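Methyltransferase (Streptomyces regensis, PDB 5N5D) binds S-adenosylmethionine and, as an O-methyltransferase of Rossmann-like fold, probably passes its methyl group to a hydroxyl oxygen during tomaymycin biosynthesis. Local coordinates at residues 175-180 with 189-194; 205-210 with 218-223; 94-99 with 117-122. All blocks are in the same frame, centred on the assembly; numbering follows the deposited sequence.

Contact 1: 175-180 with 189-194; sequences GAVTDP and GVRRFH
The 3-10 turn that includes 176-178, in the loop between strand 165-169 and helix 185-198, is fastened to that helix by Arg191, which reaches across to Val177 and Pro180. With CG anti to the carbonyl carbon (chi1 -72°) and a bend at chi3, the arginine chain leaves the helix and turns its guanidinium edge to the turn. Arg191 NH1 donates to Val177 O at 2.8 Å in a nearly straight bond (166° at the hydrogen), the oxygen lying in the guanidinium plane. The same nitrogen gives a second bond, 2.9 Å from Arg191 NH1 to a water that in turn donates to Thr178 O. Pro180 lies over one face of the guanidinium, its CB 3.3 Å from Arg191 NH2, and Asp179 O lies over that face too. Closer to the helix, in the conformer described, Val177 CG2 packs on Val190 CG1 and Arg191 CG. Tyr16 of the second subunit packs on Val177, Thr178 and Arg191. A leucine in place of Arg191 would probably leave Val177 O and the bridging water without their donor and the turn freer to shift. Asp179 directs OD1 to Asp181 N, and Glu195 is only a long, weak ion partner of Arg191 NH2, so the grip across these two segments is probably directional hydrogen bonding by a charged donor to neutral oxygens.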
loop_
_atom_site.group_PDB
_atom_site.type_symbol
_atom_site.label_atom_id
_atom_site.label_comp_id
_atom_site.label_asym_id
_atom_site.label_seq_id
_atom_site.Cartn_x
_atom_site.Cartn_y
_atom_site.Cartn_z
ATOM N N GLY A 175 -11.714 -6.107 -14.474
ATOM C CA GLY A 175 -12.012 -4.923 -15.247
ATOM C C GLY A 175 -13.486 -4.641 -15.412
ATOM O O GLY A 175 -13.840 -3.596 -15.970
ATOM N N ALA A 176 -14.359 -5.533 -14.941
ATOM C CA ALA A 176 -15.790 -5.351 -15.151
ATOM C C ALA A 176 -16.327 -4.146 -14.396
ATOM O O ALA A 176 -17.417 -3.662 -14.718
ATOM C CB ALA A 176 -16.551 -6.606 -14.729
ATOM N N VAL A 177 -15.577 -3.637 -13.420
ATOM C CA VAL A 177 -16.041 -2.520 -12.610
ATOM C C VAL A 177 -16.277 -1.267 -13.446
ATOM O O VAL A 177 -17.014 -0.374 -13.019
ATOM C CB VAL A 177 -15.023 -2.261 -11.475
ATOM C CG1 VAL A 177 -13.755 -1.596 -12.017
ATOM C CG2 VAL A 177 -15.645 -1.439 -10.360
ATOM N N THR A 178 -15.672 -1.172 -14.632
ATOM C CA THR A 178 -15.865 0.009 -15.471
ATOM C C THR A 178 -17.179 -0.008 -16.239
ATOM O O THR A 178 -17.481 0.972 -16.931
ATOM C CB THR A 178 -14.718 0.150 -16.476
ATOM O OG1 THR A 178 -14.790 -0.916 -17.427
ATOM C CG2 THR A 178 -13.363 0.130 -15.765
ATOM N N ASP A 179 -17.956 -1.083 -16.149
ATOM C CA ASP A 179 -19.144 -1.242 -16.974
ATOM C C ASP A 179 -20.381 -0.877 -16.171
ATOM O O ASP A 179 -20.773 -1.648 -15.279
ATOM C CB ASP A 179 -19.246 -2.678 -17.477
ATOM C CG ASP A 179 -20.434 -2.905 -18.391
ATOM O OD1 ASP A 179 -21.226 -1.962 -18.635
ATOM O OD2 ASP A 179 -20.574 -4.048 -18.879
ATOM N N PRO A 180 -21.036 0.255 -16.442
ATOM C CA PRO A 180 -22.203 0.628 -15.629
ATOM C C PRO A 180 -23.370 -0.324 -15.780
ATOM O O PRO A 180 -24.235 -0.359 -14.897
ATOM C CB PRO A 180 -22.560 2.032 -16.144
ATOM C CG PRO A 180 -22.038 2.071 -17.521
ATOM C CD PRO A 180 -20.804 1.210 -17.540
ATOM N N GLY A 189 -21.840 -3.662 -6.615
ATOM C CA GLY A 189 -21.487 -3.295 -5.252
ATOM C C GLY A 189 -20.173 -2.539 -5.170
ATOM O O GLY A 189 -20.056 -1.551 -4.436
ATOM N N VAL A 190 -19.166 -2.992 -5.920
ATOM C CA VAL A 190 -17.884 -2.299 -5.929
ATOM C C VAL A 190 -18.041 -0.916 -6.545
ATOM O O VAL A 190 -17.457 0.060 -6.064
ATOM C CB VAL A 190 -16.825 -3.139 -6.665
ATOM C CG1 VAL A 190 -15.515 -2.354 -6.832
ATOM C CG2 VAL A 190 -16.563 -4.434 -5.899
ATOM N N ARG A 191 -18.838 -0.806 -7.608
ATOM C CA ARG A 191 -19.079 0.502 -8.211
ATOM C C ARG A 191 -19.786 1.426 -7.231
ATOM O O ARG A 191 -19.392 2.587 -7.056
ATOM C CB ARG A 191 -19.897 0.341 -9.489
ATOM C CG ARG A 191 -19.119 -0.280 -10.649
ATOM C CD ARG A 191 -19.994 -0.468 -11.880
ATOM N NE ARG A 191 -20.699 0.753 -12.268
ATOM C CZ ARG A 191 -20.189 1.709 -13.039
ATOM N NH1 ARG A 191 -18.954 1.621 -13.513
ATOM N NH2 ARG A 191 -20.917 2.773 -13.334
ATOM N N ARG A 192 -20.840 0.925 -6.582
ATOM C CA ARG A 192 -21.558 1.720 -5.590
ATOM C C ARG A 192 -20.612 2.213 -4.500
ATOM O O ARG A 192 -20.703 3.362 -4.051
ATOM C CB ARG A 192 -22.686 0.879 -4.986
ATOM C CG ARG A 192 -23.515 1.536 -3.882
ATOM C CD ARG A 192 -24.707 2.278 -4.432
ATOM N NE ARG A 192 -24.298 3.494 -5.118
ATOM C CZ ARG A 192 -24.161 4.682 -4.537
ATOM N NH1 ARG A 192 -23.779 5.722 -5.264
ATOM N NH2 ARG A 192 -24.406 4.843 -3.240
ATOM N N PHE A 193 -19.692 1.350 -4.067
ATOM C CA PHE A 193 -18.743 1.709 -3.018
ATOM C C PHE A 193 -17.832 2.848 -3.464
ATOM O O PHE A 193 -17.604 3.809 -2.717
ATOM C CB PHE A 193 -17.952 0.453 -2.643
ATOM C CG PHE A 193 -16.657 0.710 -1.922
ATOM C CD1 PHE A 193 -16.631 1.391 -0.720
ATOM C CD2 PHE A 193 -15.470 0.220 -2.438
ATOM C CE1 PHE A 193 -15.431 1.599 -0.055
ATOM C CE2 PHE A 193 -14.268 0.421 -1.776
ATOM C CZ PHE A 193 -14.250 1.114 -0.588
ATOM N N HIS A 194 -17.305 2.762 -4.687
ATOM C CA HIS A 194 -16.440 3.826 -5.189
ATOM C C HIS A 194 -17.222 5.114 -5.382
ATOM O O HIS A 194 -16.696 6.206 -5.141
ATOM C CB HIS A 194 -15.760 3.390 -6.488
ATOM C CG HIS A 194 -14.604 2.478 -6.260
ATOM N ND1 HIS A 194 -14.761 1.154 -5.913
ATOM C CD2 HIS A 194 -13.271 2.711 -6.274
ATOM C CE1 HIS A 194 -13.572 0.604 -5.742
ATOM N NE2 HIS A 194 -12.652 1.526 -5.960
HETATM O O HOH W 1 -18.155 3.380 -15.720
#

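Contact 2: 205-210 with 218-223; sequences ATSIQT and GFTLAL
Phe219 holds CG between its backbone N and carbonyl carbon (chi1 67°), a rotamer that brings the ring beside Ile208 on the neighbouring strand. On the other side of the sheet, Ser207 and Thr220 both set their hydroxyls anti to the carbonyl carbon (chi1 -67° and -58°), and Ser207 OG and Thr220 OG1 meet at 2.7 Å in a hydrogen bond that either could donate. These residues belong to the beta hairpin of strands 203-211 and 217-224, joined as antiparallel neighbours. Two hydrogen-bonded pairs carry the backbone. In one, Thr206 N reaches Leu221 O at 2.9 Å and Leu221 N reaches Thr206 O at 2.8 Å; in the other, Ile208 N lies 2.9 Å from Phe219 O and Phe219 N 3.0 Å from Ile208 O. The aromatic ring lies alongside the isoleucine, pointing the same way, with Ile208 CB 4.1 Å from the centroid of the Phe219 ring in an off-centre CH-pi contact. Thr210 CG2 comes to the ring edge, 4.0 Å from Phe219 CE1. Beside the hydroxyl pair, Ala205 and Ala222 touch through their CB atoms, on the face covered by helix 185-198. Gly218 faces Gln209 across a non-hydrogen-bonded pair, and any CB there would run into Ile208 O. Gln209 and Thr210 continue the sheet into an antiparallel strand of the second subunit, while Thr206 OG1 bonds to Pro48 O of that subunit. Two cross-strand pairs thus differ in chemistry: Ile208 and Phe219 meet through carbon alone, whereas the buried hydroxyls of Ser207 and Thr220 share one bond, and Ser207 OG has a second with His194 NE2, probably the acceptor since His194 ND1 donates to Val190 O.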
loop_
_atom_site.group_PDB
_atom_site.type_symbol
_atom_site.label_atom_id
_atom_site.label_comp_id
_atom_site.label_asym_id
_atom_site.label_seq_id
_atom_site.Cartn_x
_atom_site.Cartn_y
_atom_site.Cartn_z
ATOM N N ALA A 205 -9.401 8.203 -0.363
ATOM C CA ALA A 205 -9.030 6.846 -0.736
ATOM C C ALA A 205 -8.279 6.800 -2.060
ATOM O O ALA A 205 -8.208 7.778 -2.809
ATOM C CB ALA A 205 -10.268 5.949 -0.812
ATOM N N THR A 206 -7.693 5.635 -2.322
ATOM C CA THR A 206 -7.131 5.312 -3.623
ATOM C C THR A 206 -7.327 3.823 -3.865
ATOM O O THR A 206 -7.505 3.041 -2.928
ATOM C CB THR A 206 -5.644 5.695 -3.718
ATOM O OG1 THR A 206 -5.227 5.673 -5.084
ATOM C CG2 THR A 206 -4.763 4.731 -2.912
ATOM N N SER A 207 -7.311 3.436 -5.135
ATOM C CA SER A 207 -7.381 2.033 -5.509
ATOM C C SER A 207 -6.194 1.685 -6.393
ATOM O O SER A 207 -5.817 2.455 -7.285
ATOM C CB SER A 207 -8.688 1.708 -6.222
ATOM O OG SER A 207 -9.765 1.839 -5.318
ATOM N N ILE A 208 -5.610 0.522 -6.125
ATOM C CA ILE A 208 -4.362 0.085 -6.732
ATOM C C ILE A 208 -4.603 -1.264 -7.389
ATOM O O ILE A 208 -5.057 -2.206 -6.725
ATOM C CB ILE A 208 -3.239 -0.015 -5.690
ATOM C CG1 ILE A 208 -2.988 1.338 -5.023
ATOM C CG2 ILE A 208 -1.954 -0.537 -6.327
ATOM C CD1 ILE A 208 -2.483 2.420 -5.957
ATOM N N GLN A 209 -4.298 -1.357 -8.682
ATOM C CA GLN A 209 -4.337 -2.632 -9.389
ATOM C C GLN A 209 -3.026 -3.381 -9.182
ATOM O O GLN A 209 -1.941 -2.794 -9.263
ATOM C CB GLN A 209 -4.567 -2.414 -10.884
ATOM C CG GLN A 209 -5.779 -1.579 -11.274
ATOM C CD GLN A 209 -5.832 -1.326 -12.791
ATOM O OE1 GLN A 209 -6.054 -2.243 -13.579
ATOM N NE2 GLN A 209 -5.609 -0.081 -13.193
ATOM N N THR A 210 -3.126 -4.685 -8.926
ATOM C CA THR A 210 -1.959 -5.509 -8.641
ATOM C C THR A 210 -1.973 -6.778 -9.486
ATOM O O THR A 210 -3.012 -7.213 -9.984
ATOM C CB THR A 210 -1.888 -5.904 -7.155
ATOM O OG1 THR A 210 -3.008 -6.729 -6.823
ATOM C CG2 THR A 210 -1.894 -4.674 -6.259
ATOM N N GLY A 218 -7.030 -6.049 -7.464
ATOM C CA GLY A 218 -6.669 -4.774 -6.859
ATOM C C GLY A 218 -7.368 -4.576 -5.533
ATOM O O GLY A 218 -8.252 -5.346 -5.144
ATOM N N PHE A 219 -6.963 -3.509 -4.842
ATOM C CA PHE A 219 -7.528 -3.177 -3.547
ATOM C C PHE A 219 -7.768 -1.681 -3.456
ATOM O O PHE A 219 -7.188 -0.889 -4.205
ATOM C CB PHE A 219 -6.607 -3.626 -2.409
ATOM C CG PHE A 219 -5.293 -2.879 -2.352
ATOM C CD1 PHE A 219 -4.212 -3.278 -3.117
ATOM C CD2 PHE A 219 -5.136 -1.796 -1.503
ATOM C CE1 PHE A 219 -2.995 -2.602 -3.047
ATOM C CE2 PHE A 219 -3.931 -1.112 -1.430
ATOM C CZ PHE A 219 -2.857 -1.517 -2.199
ATOM N N THR A 220 -8.641 -1.310 -2.523
ATOM C CA THR A 220 -8.894 0.078 -2.173
ATOM C C THR A 220 -8.391 0.330 -0.764
ATOM O O THR A 220 -8.636 -0.471 0.141
ATOM C CB THR A 220 -10.384 0.409 -2.251
ATOM O OG1 THR A 220 -10.854 0.134 -3.567
ATOM C CG2 THR A 220 -10.642 1.880 -1.910
ATOM N N LEU A 221 -7.692 1.441 -0.591
ATOM C CA LEU A 221 -7.226 1.881 0.715
ATOM C C LEU A 221 -7.863 3.227 1.004
ATOM O O LEU A 221 -7.686 4.179 0.235
ATOM C CB LEU A 221 -5.701 1.973 0.766
ATOM C CG LEU A 221 -5.124 2.223 2.161
ATOM C CD1 LEU A 221 -3.716 1.670 2.249
ATOM C CD2 LEU A 221 -5.127 3.709 2.515
ATOM N N ALA A 222 -8.606 3.298 2.100
ATOM C CA ALA A 222 -9.312 4.500 2.502
ATOM C C ALA A 222 -8.862 4.932 3.888
ATOM O O ALA A 222 -8.596 4.100 4.762
ATOM C CB ALA A 222 -10.824 4.269 2.492
ATOM N N LEU A 223 -8.748 6.242 4.065
ATOM C CA LEU A 223 -8.429 6.856 5.343
ATOM C C LEU A 223 -9.633 7.671 5.791
ATOM O O LEU A 223 -10.098 8.552 5.057
ATOM C CB LEU A 223 -7.201 7.753 5.222
ATOM C CG LEU A 223 -6.808 8.540 6.475
ATOM C CD1 LEU A 223 -6.330 7.609 7.568
ATOM C CD2 LEU A 223 -5.732 9.557 6.121
#

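Contact 3: 94-99 with 117-122. With SAM (S-adenosylmethionine), chain H.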
loop_
_atom_site.group_PDB
_atom_site.type_symbol
_atom_site.label_atom_id
_atom_site.label_comp_id
_atom_site.label_asym_id
_atom_site.label_seq_id
_atom_site.Cartn_x
_atom_site.Cartn_y
_atom_site.Cartn_z
ATOM N N TRP A 94 -18.809 -16.582 7.652
ATOM C CA TRP A 94 -20.127 -17.194 7.499
ATOM C C TRP A 94 -20.098 -18.714 7.641
ATOM O O TRP A 94 -21.053 -19.296 8.173
ATOM C CB TRP A 94 -20.705 -16.783 6.138
ATOM C CG TRP A 94 -21.820 -17.628 5.617
ATOM C CD1 TRP A 94 -21.774 -18.469 4.542
ATOM C CD2 TRP A 94 -23.155 -17.704 6.127
ATOM N NE1 TRP A 94 -22.995 -19.069 4.356
ATOM C CE2 TRP A 94 -23.861 -18.616 5.316
ATOM C CE3 TRP A 94 -23.822 -17.096 7.193
ATOM C CZ2 TRP A 94 -25.199 -18.934 5.539
ATOM C CZ3 TRP A 94 -25.152 -17.414 7.413
ATOM C CH2 TRP A 94 -25.825 -18.322 6.589
ATOM N N GLU A 95 -19.031 -19.374 7.192
ATOM C CA GLU A 95 -18.961 -20.830 7.185
ATOM C C GLU A 95 -18.272 -21.315 8.457
ATOM O O GLU A 95 -17.091 -21.029 8.677
ATOM C CB GLU A 95 -18.209 -21.311 5.946
ATOM C CG GLU A 95 -18.324 -22.798 5.668
ATOM C CD GLU A 95 -19.738 -23.221 5.321
ATOM O OE1 GLU A 95 -20.341 -23.981 6.107
ATOM O OE2 GLU A 95 -20.249 -22.786 4.267
ATOM N N ARG A 96 -19.002 -22.072 9.283
ATOM C CA ARG A 96 -18.437 -22.516 10.555
ATOM C C ARG A 96 -17.188 -23.368 10.355
ATOM O O ARG A 96 -16.217 -23.232 11.107
ATOM C CB ARG A 96 -19.477 -23.287 11.364
ATOM C CG ARG A 96 -18.956 -23.739 12.723
ATOM C CD ARG A 96 -20.076 -24.214 13.630
ATOM N NE ARG A 96 -21.029 -23.145 13.915
ATOM C CZ ARG A 96 -20.830 -22.172 14.799
ATOM N NH1 ARG A 96 -19.703 -22.121 15.502
ATOM N NH2 ARG A 96 -21.761 -21.246 14.984
ATOM N N SER A 97 -17.192 -24.256 9.357
ATOM C CA SER A 97 -16.046 -25.141 9.159
ATOM C C SER A 97 -14.783 -24.349 8.841
ATOM O O SER A 97 -13.689 -24.708 9.296
ATOM C CB SER A 97 -16.340 -26.150 8.050
ATOM O OG SER A 97 -16.517 -25.505 6.804
ATOM N N PHE A 98 -14.910 -23.276 8.054
ATOM C CA PHE A 98 -13.765 -22.410 7.790
ATOM C C PHE A 98 -13.296 -21.750 9.077
ATOM O O PHE A 98 -12.100 -21.745 9.395
ATOM C CB PHE A 98 -14.115 -21.332 6.755
ATOM C CG PHE A 98 -14.597 -21.862 5.425
ATOM C CD1 PHE A 98 -14.563 -23.216 5.117
ATOM C CD2 PHE A 98 -15.081 -20.979 4.470
ATOM C CE1 PHE A 98 -15.015 -23.676 3.886
ATOM C CE2 PHE A 98 -15.529 -21.429 3.246
ATOM C CZ PHE A 98 -15.499 -22.783 2.951
ATOM N N ALA A 99 -14.233 -21.176 9.832
ATOM C CA ALA A 99 -13.876 -20.483 11.064
ATOM C C ALA A 99 -13.181 -21.417 12.046
ATOM O O ALA A 99 -12.267 -21.000 12.767
ATOM C CB ALA A 99 -15.123 -19.874 11.698
ATOM N N GLN A 117 -13.436 -14.323 17.319
ATOM C CA GLN A 117 -14.066 -14.826 16.109
ATOM C C GLN A 117 -15.583 -14.841 16.249
ATOM O O GLN A 117 -16.122 -15.156 17.315
ATOM C CB GLN A 117 -13.582 -16.239 15.790
ATOM C CG GLN A 117 -12.129 -16.323 15.386
ATOM C CD GLN A 117 -11.769 -17.701 14.882
ATOM O OE1 GLN A 117 -11.027 -18.438 15.532
ATOM N NE2 GLN A 117 -12.301 -18.063 13.721
ATOM N N HIS A 118 -16.263 -14.530 15.146
ATOM C CA HIS A 118 -17.712 -14.610 15.043
ATOM C C HIS A 118 -18.068 -15.453 13.831
ATOM O O HIS A 118 -17.418 -15.355 12.786
ATOM C CB HIS A 118 -18.347 -13.222 14.913
ATOM C CG HIS A 118 -18.160 -12.361 16.121
ATOM N ND1 HIS A 118 -19.150 -12.171 17.061
ATOM C CD2 HIS A 118 -17.090 -11.650 16.552
ATOM C CE1 HIS A 118 -18.700 -11.376 18.016
ATOM N NE2 HIS A 118 -17.453 -11.044 17.729
ATOM N N VAL A 119 -19.096 -16.283 13.979
ATOM C CA VAL A 119 -19.586 -17.132 12.900
ATOM C C VAL A 119 -20.995 -16.673 12.548
ATOM O O VAL A 119 -21.896 -16.700 13.397
ATOM C CB VAL A 119 -19.569 -18.619 13.296
ATOM C CG1 VAL A 119 -20.222 -19.476 12.222
ATOM C CG2 VAL A 119 -18.141 -19.077 13.530
ATOM N N GLY A 120 -21.187 -16.269 11.303
ATOM C CA GLY A 120 -22.503 -15.890 10.823
ATOM C C GLY A 120 -22.396 -14.891 9.688
ATOM O O GLY A 120 -21.312 -14.556 9.216
ATOM N N ARG A 121 -23.567 -14.421 9.258
ATOM C CA ARG A 121 -23.642 -13.410 8.211
ATOM C C ARG A 121 -23.116 -12.083 8.737
ATOM O O ARG A 121 -23.573 -11.594 9.772
ATOM C CB ARG A 121 -25.083 -13.240 7.734
ATOM C CG ARG A 121 -25.416 -13.918 6.419
ATOM C CD ARG A 121 -26.852 -13.612 6.035
ATOM N NE ARG A 121 -27.059 -12.173 5.877
ATOM C CZ ARG A 121 -28.165 -11.519 6.217
ATOM N NH1 ARG A 121 -29.198 -12.157 6.757
ATOM N NH2 ARG A 121 -28.239 -10.208 6.024
ATOM N N ALA A 122 -22.169 -11.486 8.011
ATOM C CA ALA A 122 -21.520 -10.278 8.511
ATOM C C ALA A 122 -22.527 -9.165 8.785
ATOM O O ALA A 122 -22.407 -8.450 9.786
ATOM C CB ALA A 122 -20.455 -9.807 7.527
HETATM N N SAM H . -9.468 -12.828 4.286
HETATM C CA SAM H . -9.113 -14.224 3.962
HETATM C C SAM H . -7.576 -14.342 3.702
HETATM O O SAM H . -7.055 -13.448 2.998
HETATM O OXT SAM H . -6.974 -15.312 4.207
HETATM C CB SAM H . -9.898 -14.717 2.723
HETATM C CG SAM H . -11.385 -14.401 2.830
HETATM S SD SAM H . -12.219 -15.188 1.431
HETATM C CE SAM H . -11.748 -14.119 0.123
HETATM C "C5'" SAM H . -13.949 -14.643 1.632
HETATM C "C4'" SAM H . -14.620 -15.249 2.849
HETATM O "O4'" SAM H . -15.838 -14.540 3.165
HETATM C "C3'" SAM H . -14.995 -16.730 2.701
HETATM O "O3'" SAM H . -14.392 -17.477 3.752
HETATM C "C2'" SAM H . -16.531 -16.722 2.750
HETATM O "O2'" SAM H . -17.073 -17.876 3.381
HETATM C "C1'" SAM H . -16.793 -15.482 3.595
HETATM N N9 SAM H . -18.118 -14.897 3.432
HETATM C C8 SAM H . -18.836 -14.769 2.273
HETATM N N7 SAM H . -19.978 -14.141 2.417
HETATM C C5 SAM H . -20.013 -13.832 3.770
HETATM C C6 SAM H . -20.951 -13.144 4.561
HETATM N N6 SAM H . -22.089 -12.626 4.081
HETATM N N1 SAM H . -20.675 -12.993 5.876
HETATM C C2 SAM H . -19.538 -13.504 6.356
HETATM N N3 SAM H . -18.580 -14.174 5.707
HETATM C C4 SAM H . -18.877 -14.301 4.408
#
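Trp94 meets the other segment with the edge of its indole and not a face: Trp94 CE3 lies 3.4 Å from Arg121 N, near the ring plane, and Arg121 CG runs alongside. The contact closes the beta-alpha-beta unit of strand 88-93, helix 96-108 and strand 115-119 in the Rossmann-like fold, where Trp94 and residues 120-122 border the adenine of S-adenosylmethionine. Ala122 N donates to N1 of the adenine at 3.0 Å (153° at the hydrogen), and Trp94 N sits 3.1 Å from its N3. CG of Trp94 is anti to the backbone N (chi1 161°), which carries the indole outward while CB stays against the adenine. Gly120, at backbone angles where a CB would jam against the preceding carbonyl, brings its O to 3.4 Å from Trp94 CA in a CA-H...O contact. Farther from the adenine, the two methyls of Val119 meet different residues of the helix: Val119 CG1 lies against one face of the Arg96 guanidinium, 3.6 Å from Arg96 NH2, and CG2 packs on Ala99 CB. Two residues before Val119, the extended Gln117 side chain donates from NE2 to Ala99 O at 3.1 Å.

In the fold
From the N terminus, contact 3 comes first, closing the excursion through helix 96-108 and fixing the turn after strand 88-93 to the end of strand 115-119, at one edge of the sheet. Contact 1 follows, folding the loop after strand 165-169 back onto helix 185-198. Contact 2 then closes the last hairpin, at the sheet's other edge within this chain. The three stand in series, none nesting or crossing. Contacts 1 and 2 touch through the His194 side chain, and both face the second subunit. Contact 3 lies apart, its centre about 26 Å from that of contact 2, and borders the cofactor.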